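Local coordinates for surface protein VspA (Borrelia turicatae, PDB 1YJG) that probably acts as an antigenically variable outer-membrane lipoprotein of the spirochaete, exchanged with related surface proteins to evade the host immune response, and is represented here by its helical core, at residues 15-20 with 59-64; 29-34 with 45-50; 64-69 with 84-89; 117-122 with 131-136. All blocks are in the same frame, centred on the assembly; numbering follows the deposited sequence.

Contact 1. Residues 15-20 with 59-64; sequences KDVHTL and SAVDTK
Val17, Leu20, Val61 and Lys64 form the apolar part of this contact, and Asp16 closes it on the polar side. The two valines meet CG1 to CG1 at 3.7 Å, crossing roughly at right angles where the backbones come nearest. Leu20 and Val61 run past one another in opposite senses, with Leu20 CB 3.6 Å from Val61 CG2. The aliphatic run of Lys64 continues the apolar surface: its CB meets Val17 CG2, and its CE lies 3.8 Å from Leu20 CD1.

Polar contacts sit at the end of that lysine. With CG opposite the carbonyl carbon (chi1 -70°) and a bend at its last torsion, Lys64 carries NZ across to the syn lone pair of Asp16 OD1 in a 3.0 Å salt bridge. A water also donates to Asp16 OD2 at 2.8 Å and takes a weak bond from Lys64 NZ. OD2 is further held by Thr19 of the second subunit, so this carboxylate serves both the intrachain pairing and the dimer.

The axes lie 9.8 Å apart at 160°, the close antiparallel pairing of helices 2-28 and 48-69 in an elongated helical bundle.

Contact 2. Residues 29-34 with 45-50; sequences KAIGKK and DKNAKL
Gly32 N donates to Asn47 OD1 over 2.9 Å, a nearly straight bond (161° at the hydrogen) that lies in the carbonyl plane of the amide and uses one of its lone pairs. The same oxygen rests 3.5 Å from Ile31 CA, while Ile31 CG2 passes 3.8 Å from it and also touches ND2, the two side chains crossing almost perpendicularly. Beside this polar link, Leu50 reaches over with CD2, which is 3.7 Å from both Ile31 N and Ile31 CG1 and a little farther, 4.1 Å, from Ala30 CB. Its chi1 of 172° puts CG on the far side from its own backbone N and projects the methyl across the chain at Ala30 and Ile31.

Ile31 and Gly32 are the central residues of a type II beta turn from Ala30 to Lys33, Gly32 taking the positive phi (63°) of the third position. The turn leads from the end of helix 2-28 into the hairpin of strands 33-36 and 39-42, and the bond to Asn47 ties it to the chain entering helix 48-69.

Asn47 is itself positioned from behind: ND2 donates to Asp110 OD1 and to Val108 O, which fixes the rotation of the amide and directs OD1 at the turn. Asp110 OD1 also accepts from Asp45 N. Farther out, the Asp45 carboxylate pairs with Lys109, and Ser52 of the second subunit bonds to Lys33 O.

Contact 3. Residues 64-69 with 84-89; sequences KLASLE and TVKNAS
Leu65 overlaps Val85 and Lys86 of the facing helix, its branches crossing the valine at about a right angle. Leu65 CD1 is the leading methyl: it lies 3.6 Å from Val85 CG1, 3.8 Å from Lys86 N and equally close to Ser89 OG. Lower on the same side chain, Leu65 CB packs 3.9 Å from Lys86 CD.

Lys86 works here through its carbons. Its chi1 of -174° turns the chain away from its own backbone N and out over segment 64-69, where CD comes within 3.7 Å of Ala66 N and CE within 3.8 Å of Ala66 CB. Glu69 crosses this chain nearly perpendicularly, resting OE1 against Lys86 CB and CD. The charges themselves stay apart, OE1 and Lys86 NZ being 5.6 Å from each other; NZ instead bends back to a salt bridge with Asp62, whose other oxygen bonds to Ser89 OG.

The two segments run antiparallel at 153°, with axes 9.7 Å apart, and pair helices 48-69 and 76-98 of the bundle. Helix 129-155 packs against Val85 through Leu135 and Leu142, whereas helix 2-28 meets Leu68 through Phe10 and Val14.

Contact 4. Residues 117-122 with 131-136; sequences IDIADT and ELIKLN
The carboxamide of Asn136 meets Ile119 at its nitrogen end: Ile119 CG2 is 4.3 Å from ND2, standing above the amide plane and displaced outward beyond that atom. ND2 donates to Leu132 O at 2.8 Å, close to the amide plane. OD1 accepts a bond from Lys22 of helix 2-28, so both polar atoms are held. The second flat group is the peptide carbonyl of Leu132, gripped from opposite faces by Asn136 N and Asn136 ND2; the side-chain donor stands 44° out of the carbonyl plane, away from the lone pairs. A third, the carboxylate of Asp118, takes weak bonds on OD2 from the backbone N atoms of Ala120 and Asp121, within the loop itself.

This loop links helix 110-117 to helix 129-155 and is pressed onto the latter in the helical bundle. Ile119 does most of the touching. Its chi1 of 70° tucks CG1 between backbone N and carbonyl, while CG2 reaches Leu132 CD2 at 3.7 Å in a nearly perpendicular crossing. Ile119 CB sits 3.6 Å from Ile133 CG1. Two residues earlier, Ile117 offers chiefly its backbone, O lying 3.7 Å from Leu132 CD2, and its side chain touches Ile51 and Ala54 of helix 48-69. Lys125 bonds to the loop carbonyls Asp118 O and Asp121 O.

Overall arrangement
From the N terminus, helix 2-28 runs into the turn and hairpin, and helix 48-69 returns alongside it. Contact 1 closes this long excursion at mid-bundle; contact 2 closes a shorter loop within it, around the hairpin, and the centres of contacts 1 and 2 lie about 22 Å apart. Both reach the second subunit. Contact 3 follows in series and pairs helix 48-69 with helix 76-98. It shares Lys64 with contact 1 and also touches it through Asp62, two positions before that lysine. Contact 4, last along the chain, folds the loop after helix 110-117 onto helix 129-155. It touches contact 2 through Ile31 and Ile117, and contact 3 where Leu135 meets Ala88.

Contact 1. Residues 15-20 with 59-64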
loop_
_atom_site.group_PDB
_atom_site.type_symbol
_atom_site.label_atom_id
_atom_site.label_comp_id
_atom_site.label_asym_id
_atom_site.label_seq_id
_atom_site.Cartn_x
_atom_site.Cartn_y
_atom_site.Cartn_z
ATOM N N LYS A 15 4.565 4.264 -10.077
ATOM C CA LYS A 15 4.843 4.679 -8.699
ATOM C C LYS A 15 3.811 4.020 -7.794
ATOM O O LYS A 15 4.142 3.486 -6.735
ATOM C CB LYS A 15 4.781 6.211 -8.563
ATOM C CG LYS A 15 5.123 6.779 -7.171
ATOM C CD LYS A 15 6.425 6.200 -6.580
ATOM C CE LYS A 15 6.709 6.783 -5.192
ATOM N NZ LYS A 15 8.014 6.362 -4.652
ATOM N N ASP A 16 2.557 4.057 -8.238
ATOM C CA ASP A 16 1.448 3.468 -7.517
ATOM C C ASP A 16 1.723 1.982 -7.225
ATOM O O ASP A 16 1.643 1.542 -6.086
ATOM C CB ASP A 16 0.192 3.636 -8.359
ATOM C CG ASP A 16 -1.049 3.134 -7.682
ATOM O OD1 ASP A 16 -1.815 2.411 -8.364
ATOM O OD2 ASP A 16 -1.358 3.438 -6.499
ATOM N N VAL A 17 2.061 1.218 -8.261
ATOM C CA VAL A 17 2.342 -0.203 -8.108
ATOM C C VAL A 17 3.578 -0.442 -7.208
ATOM O O VAL A 17 3.601 -1.361 -6.396
ATOM C CB VAL A 17 2.522 -0.881 -9.493
ATOM C CG1 VAL A 17 3.125 -2.272 -9.356
ATOM C CG2 VAL A 17 1.197 -0.946 -10.213
ATOM N N HIS A 18 4.586 0.410 -7.350
ATOM C CA HIS A 18 5.817 0.315 -6.581
ATOM C C HIS A 18 5.523 0.441 -5.097
ATOM O O HIS A 18 5.995 -0.369 -4.278
ATOM C CB HIS A 18 6.770 1.408 -7.043
ATOM C CG HIS A 18 8.118 1.370 -6.397
ATOM N ND1 HIS A 18 8.432 2.128 -5.288
ATOM C CD2 HIS A 18 9.255 0.720 -6.742
ATOM C CE1 HIS A 18 9.696 1.923 -4.959
ATOM N NE2 HIS A 18 10.219 1.078 -5.829
ATOM N N THR A 19 4.708 1.437 -4.755
ATOM C CA THR A 19 4.330 1.670 -3.367
ATOM C C THR A 19 3.581 0.456 -2.804
ATOM O O THR A 19 3.916 -0.021 -1.718
ATOM C CB THR A 19 3.483 2.922 -3.248
ATOM O OG1 THR A 19 4.326 4.081 -3.403
ATOM C CG2 THR A 19 2.888 3.048 -1.846
ATOM N N LEU A 20 2.585 -0.042 -3.541
ATOM C CA LEU A 20 1.825 -1.207 -3.092
ATOM C C LEU A 20 2.739 -2.416 -2.789
ATOM O O LEU A 20 2.514 -3.132 -1.818
ATOM C CB LEU A 20 0.788 -1.613 -4.129
ATOM C CG LEU A 20 -0.411 -0.673 -4.310
ATOM C CD1 LEU A 20 -1.350 -1.245 -5.342
ATOM C CD2 LEU A 20 -1.154 -0.456 -2.995
ATOM N N SER A 59 -2.939 -8.641 -5.686
ATOM C CA SER A 59 -3.946 -8.895 -6.720
ATOM C C SER A 59 -4.251 -7.563 -7.378
ATOM O O SER A 59 -4.449 -7.503 -8.583
ATOM C CB SER A 59 -5.237 -9.495 -6.155
ATOM O OG SER A 59 -5.031 -10.841 -5.773
ATOM N N ALA A 60 -4.286 -6.498 -6.576
ATOM C CA ALA A 60 -4.552 -5.146 -7.084
ATOM C C ALA A 60 -3.387 -4.747 -7.972
ATOM O O ALA A 60 -3.583 -4.135 -9.013
ATOM C CB ALA A 60 -4.720 -4.149 -5.944
ATOM N N VAL A 61 -2.174 -5.105 -7.547
ATOM C CA VAL A 61 -0.964 -4.813 -8.304
ATOM C C VAL A 61 -1.023 -5.484 -9.675
ATOM O O VAL A 61 -0.738 -4.856 -10.695
ATOM C CB VAL A 61 0.281 -5.339 -7.567
ATOM C CG1 VAL A 61 1.470 -5.439 -8.516
ATOM C CG2 VAL A 61 0.610 -4.458 -6.407
ATOM N N ASP A 62 -1.397 -6.760 -9.681
ATOM C CA ASP A 62 -1.510 -7.550 -10.911
ATOM C C ASP A 62 -2.524 -6.930 -11.891
ATOM O O ASP A 62 -2.270 -6.859 -13.092
ATOM C CB ASP A 62 -1.933 -8.984 -10.583
ATOM C CG ASP A 62 -1.649 -9.950 -11.722
ATOM O OD1 ASP A 62 -0.483 -10.377 -11.877
ATOM O OD2 ASP A 62 -2.533 -10.339 -12.509
ATOM N N THR A 63 -3.657 -6.484 -11.360
ATOM C CA THR A 63 -4.712 -5.868 -12.154
ATOM C C THR A 63 -4.208 -4.558 -12.775
ATOM O O THR A 63 -4.499 -4.273 -13.925
ATOM C CB THR A 63 -5.943 -5.589 -11.281
ATOM O OG1 THR A 63 -6.494 -6.826 -10.814
ATOM C CG2 THR A 63 -7.084 -4.951 -12.093
ATOM N N LYS A 64 -3.453 -3.778 -12.005
ATOM C CA LYS A 64 -2.909 -2.502 -12.475
ATOM C C LYS A 64 -1.864 -2.699 -13.570
ATOM O O LYS A 64 -1.749 -1.888 -14.469
ATOM C CB LYS A 64 -2.319 -1.700 -11.310
ATOM C CG LYS A 64 -3.377 -1.164 -10.334
ATOM C CD LYS A 64 -2.793 -0.796 -8.985
ATOM C CE LYS A 64 -3.886 -0.408 -7.986
ATOM N NZ LYS A 64 -4.426 0.941 -8.231
HETATM O O HOH W 1 -3.867 2.665 -5.463
#

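Contact 2. Residues 29-34 with 45-50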
loop_
_atom_site.group_PDB
_atom_site.type_symbol
_atom_site.label_atom_id
_atom_site.label_comp_id
_atom_site.label_asym_id
_atom_site.label_seq_id
_atom_site.Cartn_x
_atom_site.Cartn_y
_atom_site.Cartn_z
ATOM N N LYS A 29 5.739 -6.392 9.089
ATOM C CA LYS A 29 6.076 -5.891 10.426
ATOM C C LYS A 29 4.922 -6.173 11.411
ATOM O O LYS A 29 5.081 -6.007 12.616
ATOM C CB LYS A 29 6.328 -4.379 10.398
ATOM C CG LYS A 29 7.623 -3.949 9.736
ATOM C CD LYS A 29 7.597 -2.443 9.467
ATOM C CE LYS A 29 8.628 -2.026 8.425
ATOM N NZ LYS A 29 8.680 -0.546 8.270
ATOM N N ALA A 30 3.754 -6.545 10.885
ATOM C CA ALA A 30 2.571 -6.850 11.698
ATOM C C ALA A 30 2.413 -8.337 12.003
ATOM O O ALA A 30 1.488 -8.726 12.717
ATOM C CB ALA A 30 1.325 -6.346 11.016
ATOM N N ILE A 31 3.280 -9.166 11.428
ATOM C CA ILE A 31 3.220 -10.600 11.661
ATOM C C ILE A 31 3.457 -10.870 13.148
ATOM O O ILE A 31 4.418 -10.371 13.737
ATOM C CB ILE A 31 4.280 -11.337 10.809
ATOM C CG1 ILE A 31 3.913 -11.278 9.321
ATOM C CG2 ILE A 31 4.440 -12.799 11.274
ATOM C CD1 ILE A 31 4.999 -11.847 8.389
ATOM N N GLY A 32 2.568 -11.646 13.754
ATOM C CA GLY A 32 2.681 -11.988 15.163
ATOM C C GLY A 32 2.578 -10.768 16.049
ATOM O O GLY A 32 3.280 -10.672 17.052
ATOM N N LYS A 33 1.725 -9.828 15.649
ATOM C CA LYS A 33 1.503 -8.595 16.387
ATOM C C LYS A 33 0.020 -8.232 16.421
ATOM O O LYS A 33 -0.710 -8.389 15.432
ATOM C CB LYS A 33 2.277 -7.418 15.770
ATOM C CG LYS A 33 3.794 -7.587 15.689
ATOM C CD LYS A 33 4.470 -7.175 16.979
ATOM C CE LYS A 33 5.969 -7.439 16.946
ATOM N NZ LYS A 33 6.679 -6.327 16.258
ATOM N N LYS A 34 -0.412 -7.746 17.577
ATOM C CA LYS A 34 -1.783 -7.318 17.790
ATOM C C LYS A 34 -1.753 -5.814 18.022
ATOM O O LYS A 34 -0.704 -5.257 18.341
ATOM C CB LYS A 34 -2.381 -8.019 19.011
ATOM C CG LYS A 34 -1.715 -7.678 20.363
ATOM C CD LYS A 34 -2.473 -8.306 21.531
ATOM C CE LYS A 34 -2.136 -7.643 22.855
ATOM N NZ LYS A 34 -2.044 -8.618 23.983
ATOM N N ASP A 45 1.502 -15.859 16.118
ATOM C CA ASP A 45 0.686 -16.680 15.222
ATOM C C ASP A 45 -0.679 -16.123 14.784
ATOM O O ASP A 45 -0.915 -14.923 14.866
ATOM C CB ASP A 45 0.590 -18.088 15.811
ATOM C CG ASP A 45 1.933 -18.590 16.332
ATOM O OD1 ASP A 45 2.987 -18.195 15.788
ATOM O OD2 ASP A 45 2.039 -19.377 17.285
ATOM N N LYS A 46 -1.541 -16.996 14.266
ATOM C CA LYS A 46 -2.873 -16.613 13.790
ATOM C C LYS A 46 -2.755 -15.519 12.708
ATOM O O LYS A 46 -3.544 -14.570 12.674
ATOM C CB LYS A 46 -3.771 -16.145 14.949
ATOM C CG LYS A 46 -3.721 -17.019 16.208
ATOM C CD LYS A 46 -3.443 -16.163 17.445
ATOM C CE LYS A 46 -3.423 -16.987 18.731
ATOM N NZ LYS A 46 -4.637 -16.755 19.577
ATOM N N ASN A 47 -1.797 -15.693 11.800
ATOM C CA ASN A 47 -1.535 -14.723 10.729
ATOM C C ASN A 47 -2.277 -14.885 9.403
ATOM O O ASN A 47 -2.131 -14.039 8.526
ATOM C CB ASN A 47 -0.030 -14.709 10.430
ATOM C CG ASN A 47 0.788 -14.256 11.605
ATOM O OD1 ASN A 47 0.758 -13.084 11.967
ATOM N ND2 ASN A 47 1.526 -15.177 12.212
ATOM N N ALA A 48 -3.076 -15.937 9.241
ATOM C CA ALA A 48 -3.799 -16.149 7.976
ATOM C C ALA A 48 -4.425 -14.908 7.311
ATOM O O ALA A 48 -4.163 -14.642 6.139
ATOM C CB ALA A 48 -4.861 -17.224 8.139
ATOM N N LYS A 49 -5.247 -14.165 8.052
ATOM C CA LYS A 49 -5.929 -12.973 7.506
ATOM C C LYS A 49 -4.999 -11.854 7.050
ATOM O O LYS A 49 -5.371 -11.060 6.186
ATOM C CB LYS A 49 -6.981 -12.436 8.487
ATOM C CG LYS A 49 -8.413 -12.866 8.149
ATOM C CD LYS A 49 -8.540 -14.383 8.123
ATOM C CE LYS A 49 -9.981 -14.856 8.040
ATOM N NZ LYS A 49 -10.180 -16.035 8.937
ATOM N N LEU A 50 -3.822 -11.767 7.665
ATOM C CA LEU A 50 -2.834 -10.760 7.297
ATOM C C LEU A 50 -2.262 -11.180 5.934
ATOM O O LEU A 50 -2.058 -10.336 5.059
ATOM C CB LEU A 50 -1.735 -10.643 8.362
ATOM C CG LEU A 50 -0.526 -9.770 8.028
ATOM C CD1 LEU A 50 -0.947 -8.316 7.769
ATOM C CD2 LEU A 50 0.525 -9.858 9.131
#

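Contact 3. Residues 64-69 with 84-89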
loop_
_atom_site.group_PDB
_atom_site.type_symbol
_atom_site.label_atom_id
_atom_site.label_comp_id
_atom_site.label_asym_id
_atom_site.label_seq_id
_atom_site.Cartn_x
_atom_site.Cartn_y
_atom_site.Cartn_z
ATOM N N LYS A 64 -3.453 -3.778 -12.005
ATOM C CA LYS A 64 -2.909 -2.502 -12.475
ATOM C C LYS A 64 -1.864 -2.699 -13.570
ATOM O O LYS A 64 -1.749 -1.888 -14.469
ATOM C CB LYS A 64 -2.319 -1.700 -11.310
ATOM C CG LYS A 64 -3.377 -1.164 -10.334
ATOM C CD LYS A 64 -2.793 -0.796 -8.985
ATOM C CE LYS A 64 -3.886 -0.408 -7.986
ATOM N NZ LYS A 64 -4.426 0.941 -8.231
ATOM N N LEU A 65 -1.109 -3.781 -13.478
ATOM C CA LEU A 65 -0.079 -4.105 -14.450
ATOM C C LEU A 65 -0.760 -4.622 -15.705
ATOM O O LEU A 65 -0.291 -4.363 -16.803
ATOM C CB LEU A 65 0.902 -5.150 -13.885
ATOM C CG LEU A 65 1.779 -4.633 -12.752
ATOM C CD1 LEU A 65 2.495 -5.765 -12.003
ATOM C CD2 LEU A 65 2.778 -3.628 -13.275
ATOM N N ALA A 66 -1.871 -5.342 -15.537
ATOM C CA ALA A 66 -2.629 -5.880 -16.664
ATOM C C ALA A 66 -3.122 -4.705 -17.514
ATOM O O ALA A 66 -3.083 -4.749 -18.744
ATOM C CB ALA A 66 -3.793 -6.734 -16.185
ATOM N N SER A 67 -3.538 -3.639 -16.839
ATOM C CA SER A 67 -4.015 -2.433 -17.503
ATOM C C SER A 67 -2.848 -1.699 -18.177
ATOM O O SER A 67 -2.964 -1.249 -19.308
ATOM C CB SER A 67 -4.677 -1.501 -16.483
ATOM O OG SER A 67 -5.022 -0.252 -17.058
ATOM N N LEU A 68 -1.727 -1.585 -17.471
ATOM C CA LEU A 68 -0.544 -0.902 -18.003
ATOM C C LEU A 68 0.008 -1.549 -19.278
ATOM O O LEU A 68 0.466 -0.851 -20.183
ATOM C CB LEU A 68 0.570 -0.843 -16.956
ATOM C CG LEU A 68 0.736 0.488 -16.234
ATOM C CD1 LEU A 68 2.057 0.464 -15.461
ATOM C CD2 LEU A 68 0.673 1.688 -17.188
ATOM N N GLU A 69 -0.027 -2.879 -19.322
ATOM C CA GLU A 69 0.445 -3.660 -20.467
ATOM C C GLU A 69 -0.311 -3.324 -21.757
ATOM O O GLU A 69 0.239 -3.465 -22.845
ATOM C CB GLU A 69 0.221 -5.151 -20.220
ATOM C CG GLU A 69 1.290 -5.859 -19.429
ATOM C CD GLU A 69 0.986 -7.334 -19.265
ATOM O OE1 GLU A 69 1.870 -8.082 -18.760
ATOM O OE2 GLU A 69 -0.142 -7.751 -19.630
ATOM N N THR A 84 7.718 -8.320 -17.024
ATOM C CA THR A 84 8.572 -8.945 -16.030
ATOM C C THR A 84 7.951 -8.706 -14.648
ATOM O O THR A 84 7.948 -9.611 -13.795
ATOM C CB THR A 84 9.989 -8.383 -16.108
ATOM O OG1 THR A 84 10.563 -8.766 -17.360
ATOM C CG2 THR A 84 10.919 -9.013 -15.054
ATOM N N VAL A 85 7.395 -7.510 -14.431
ATOM C CA VAL A 85 6.757 -7.214 -13.142
ATOM C C VAL A 85 5.491 -8.051 -12.993
ATOM O O VAL A 85 5.293 -8.674 -11.957
ATOM C CB VAL A 85 6.355 -5.730 -12.930
ATOM C CG1 VAL A 85 6.027 -5.496 -11.451
ATOM C CG2 VAL A 85 7.445 -4.753 -13.393
ATOM N N LYS A 86 4.659 -8.085 -14.034
ATOM C CA LYS A 86 3.413 -8.849 -13.989
ATOM C C LYS A 86 3.616 -10.363 -13.890
ATOM O O LYS A 86 2.753 -11.051 -13.375
ATOM C CB LYS A 86 2.469 -8.505 -15.140
ATOM C CG LYS A 86 1.117 -9.208 -14.979
ATOM C CD LYS A 86 -0.028 -8.503 -15.658
ATOM C CE LYS A 86 -1.165 -9.473 -15.970
ATOM N NZ LYS A 86 -1.364 -10.531 -14.928
ATOM N N ASN A 87 4.740 -10.874 -14.388
ATOM C CA ASN A 87 5.040 -12.298 -14.310
ATOM C C ASN A 87 5.298 -12.597 -12.837
ATOM O O ASN A 87 4.909 -13.630 -12.329
ATOM C CB ASN A 87 6.320 -12.683 -15.091
ATOM C CG ASN A 87 6.137 -12.711 -16.631
ATOM O OD1 ASN A 87 5.024 -12.748 -17.162
ATOM N ND2 ASN A 87 7.263 -12.708 -17.341
ATOM N N ALA A 88 5.972 -11.679 -12.156
ATOM C CA ALA A 88 6.293 -11.851 -10.744
ATOM C C ALA A 88 5.056 -11.821 -9.840
ATOM O O ALA A 88 4.916 -12.673 -8.968
ATOM C CB ALA A 88 7.336 -10.823 -10.292
ATOM N N SER A 89 4.166 -10.855 -10.049
ATOM C CA SER A 89 2.949 -10.748 -9.242
ATOM C C SER A 89 2.028 -11.955 -9.495
ATOM O O SER A 89 1.365 -12.439 -8.583
ATOM C CB SER A 89 2.212 -9.429 -9.512
ATOM O OG SER A 89 1.785 -9.318 -10.856
#

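Contact 4. Residues 117-122 with 131-136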
loop_
_atom_site.group_PDB
_atom_site.type_symbol
_atom_site.label_atom_id
_atom_site.label_comp_id
_atom_site.label_asym_id
_atom_site.label_seq_id
_atom_site.Cartn_x
_atom_site.Cartn_y
_atom_site.Cartn_z
ATOM N N ILE A 117 5.328 -13.507 2.958
ATOM C CA ILE A 117 5.464 -12.048 2.747
ATOM C C ILE A 117 6.607 -11.258 3.400
ATOM O O ILE A 117 6.556 -10.017 3.405
ATOM C CB ILE A 117 4.132 -11.374 3.194
ATOM C CG1 ILE A 117 4.008 -11.345 4.730
ATOM C CG2 ILE A 117 2.933 -12.102 2.602
ATOM C CD1 ILE A 117 2.759 -10.630 5.244
ATOM N N ASP A 118 7.615 -11.933 3.944
ATOM C CA ASP A 118 8.747 -11.258 4.593
ATOM C C ASP A 118 10.036 -11.499 3.798
ATOM O O ASP A 118 10.661 -12.535 3.924
ATOM C CB ASP A 118 8.892 -11.735 6.055
ATOM C CG ASP A 118 9.734 -10.777 6.905
ATOM O OD1 ASP A 118 9.491 -10.669 8.117
ATOM O OD2 ASP A 118 10.655 -10.085 6.451
ATOM N N ILE A 119 10.423 -10.524 2.984
ATOM C CA ILE A 119 11.618 -10.631 2.150
ATOM C C ILE A 119 12.924 -10.474 2.921
ATOM O O ILE A 119 13.958 -10.954 2.480
ATOM C CB ILE A 119 11.585 -9.587 0.978
ATOM C CG1 ILE A 119 11.770 -8.156 1.488
ATOM C CG2 ILE A 119 10.296 -9.690 0.151
ATOM C CD1 ILE A 119 12.169 -7.174 0.380
ATOM N N ALA A 120 12.874 -9.795 4.062
ATOM C CA ALA A 120 14.059 -9.554 4.875
ATOM C C ALA A 120 14.419 -10.667 5.855
ATOM O O ALA A 120 15.578 -10.761 6.272
ATOM C CB ALA A 120 13.891 -8.236 5.633
ATOM N N ASP A 121 13.457 -11.517 6.203
ATOM C CA ASP A 121 13.715 -12.594 7.159
ATOM C C ASP A 121 14.749 -13.597 6.654
ATOM O O ASP A 121 14.782 -13.904 5.466
ATOM C CB ASP A 121 12.415 -13.309 7.533
ATOM C CG ASP A 121 12.641 -14.461 8.499
ATOM O OD1 ASP A 121 12.453 -15.617 8.077
ATOM O OD2 ASP A 121 13.029 -14.308 9.681
ATOM N N THR A 122 15.587 -14.090 7.572
ATOM C CA THR A 122 16.615 -15.071 7.243
ATOM C C THR A 122 16.070 -16.460 7.494
ATOM O O THR A 122 16.528 -17.170 8.390
ATOM C CB THR A 122 17.940 -14.865 8.034
ATOM O OG1 THR A 122 17.688 -14.728 9.438
ATOM C CG2 THR A 122 18.617 -13.562 7.626
ATOM N N GLU A 131 9.028 -15.101 -4.613
ATOM C CA GLU A 131 8.345 -14.454 -5.723
ATOM C C GLU A 131 8.201 -12.947 -5.449
ATOM O O GLU A 131 8.258 -12.129 -6.364
ATOM C CB GLU A 131 6.972 -15.105 -5.964
ATOM C CG GLU A 131 7.000 -16.524 -6.554
ATOM C CD GLU A 131 7.273 -17.638 -5.536
ATOM O OE1 GLU A 131 7.356 -17.363 -4.320
ATOM O OE2 GLU A 131 7.406 -18.817 -5.950
ATOM N N LEU A 132 7.995 -12.605 -4.182
ATOM C CA LEU A 132 7.838 -11.229 -3.739
ATOM C C LEU A 132 9.147 -10.477 -3.902
ATOM O O LEU A 132 9.135 -9.283 -4.232
ATOM C CB LEU A 132 7.348 -11.192 -2.299
ATOM C CG LEU A 132 7.086 -9.821 -1.685
ATOM C CD1 LEU A 132 6.050 -9.038 -2.508
ATOM C CD2 LEU A 132 6.643 -10.006 -0.247
ATOM N N ILE A 133 10.268 -11.174 -3.685
ATOM C CA ILE A 133 11.593 -10.576 -3.839
ATOM C C ILE A 133 11.800 -10.218 -5.307
ATOM O O ILE A 133 12.289 -9.137 -5.624
ATOM C CB ILE A 133 12.710 -11.541 -3.369
ATOM C CG1 ILE A 133 12.832 -11.502 -1.845
ATOM C CG2 ILE A 133 14.067 -11.195 -4.025
ATOM C CD1 ILE A 133 13.736 -12.606 -1.264
ATOM N N LYS A 134 11.444 -11.148 -6.196
ATOM C CA LYS A 134 11.577 -10.939 -7.640
ATOM C C LYS A 134 10.650 -9.807 -8.085
ATOM O O LYS A 134 10.991 -9.024 -8.959
ATOM C CB LYS A 134 11.268 -12.230 -8.424
ATOM C CG LYS A 134 12.203 -13.400 -8.060
ATOM C CD LYS A 134 12.129 -14.586 -9.038
ATOM C CE LYS A 134 13.324 -15.541 -8.875
ATOM N NZ LYS A 134 12.899 -16.915 -8.454
ATOM N N LEU A 135 9.485 -9.711 -7.452
ATOM C CA LEU A 135 8.513 -8.674 -7.775
ATOM C C LEU A 135 9.081 -7.306 -7.424
ATOM O O LEU A 135 8.833 -6.326 -8.137
ATOM C CB LEU A 135 7.225 -8.916 -6.996
ATOM C CG LEU A 135 6.095 -7.897 -7.039
ATOM C CD1 LEU A 135 5.686 -7.593 -8.460
ATOM C CD2 LEU A 135 4.903 -8.421 -6.233
ATOM N N ASN A 136 9.827 -7.252 -6.314
ATOM C CA ASN A 136 10.458 -6.024 -5.839
ATOM C C ASN A 136 11.562 -5.603 -6.807
ATOM O O ASN A 136 11.686 -4.441 -7.170
ATOM C CB ASN A 136 11.046 -6.212 -4.430
ATOM C CG ASN A 136 10.059 -5.847 -3.318
ATOM O OD1 ASN A 136 10.020 -4.706 -2.865
ATOM N ND2 ASN A 136 9.276 -6.825 -2.865
#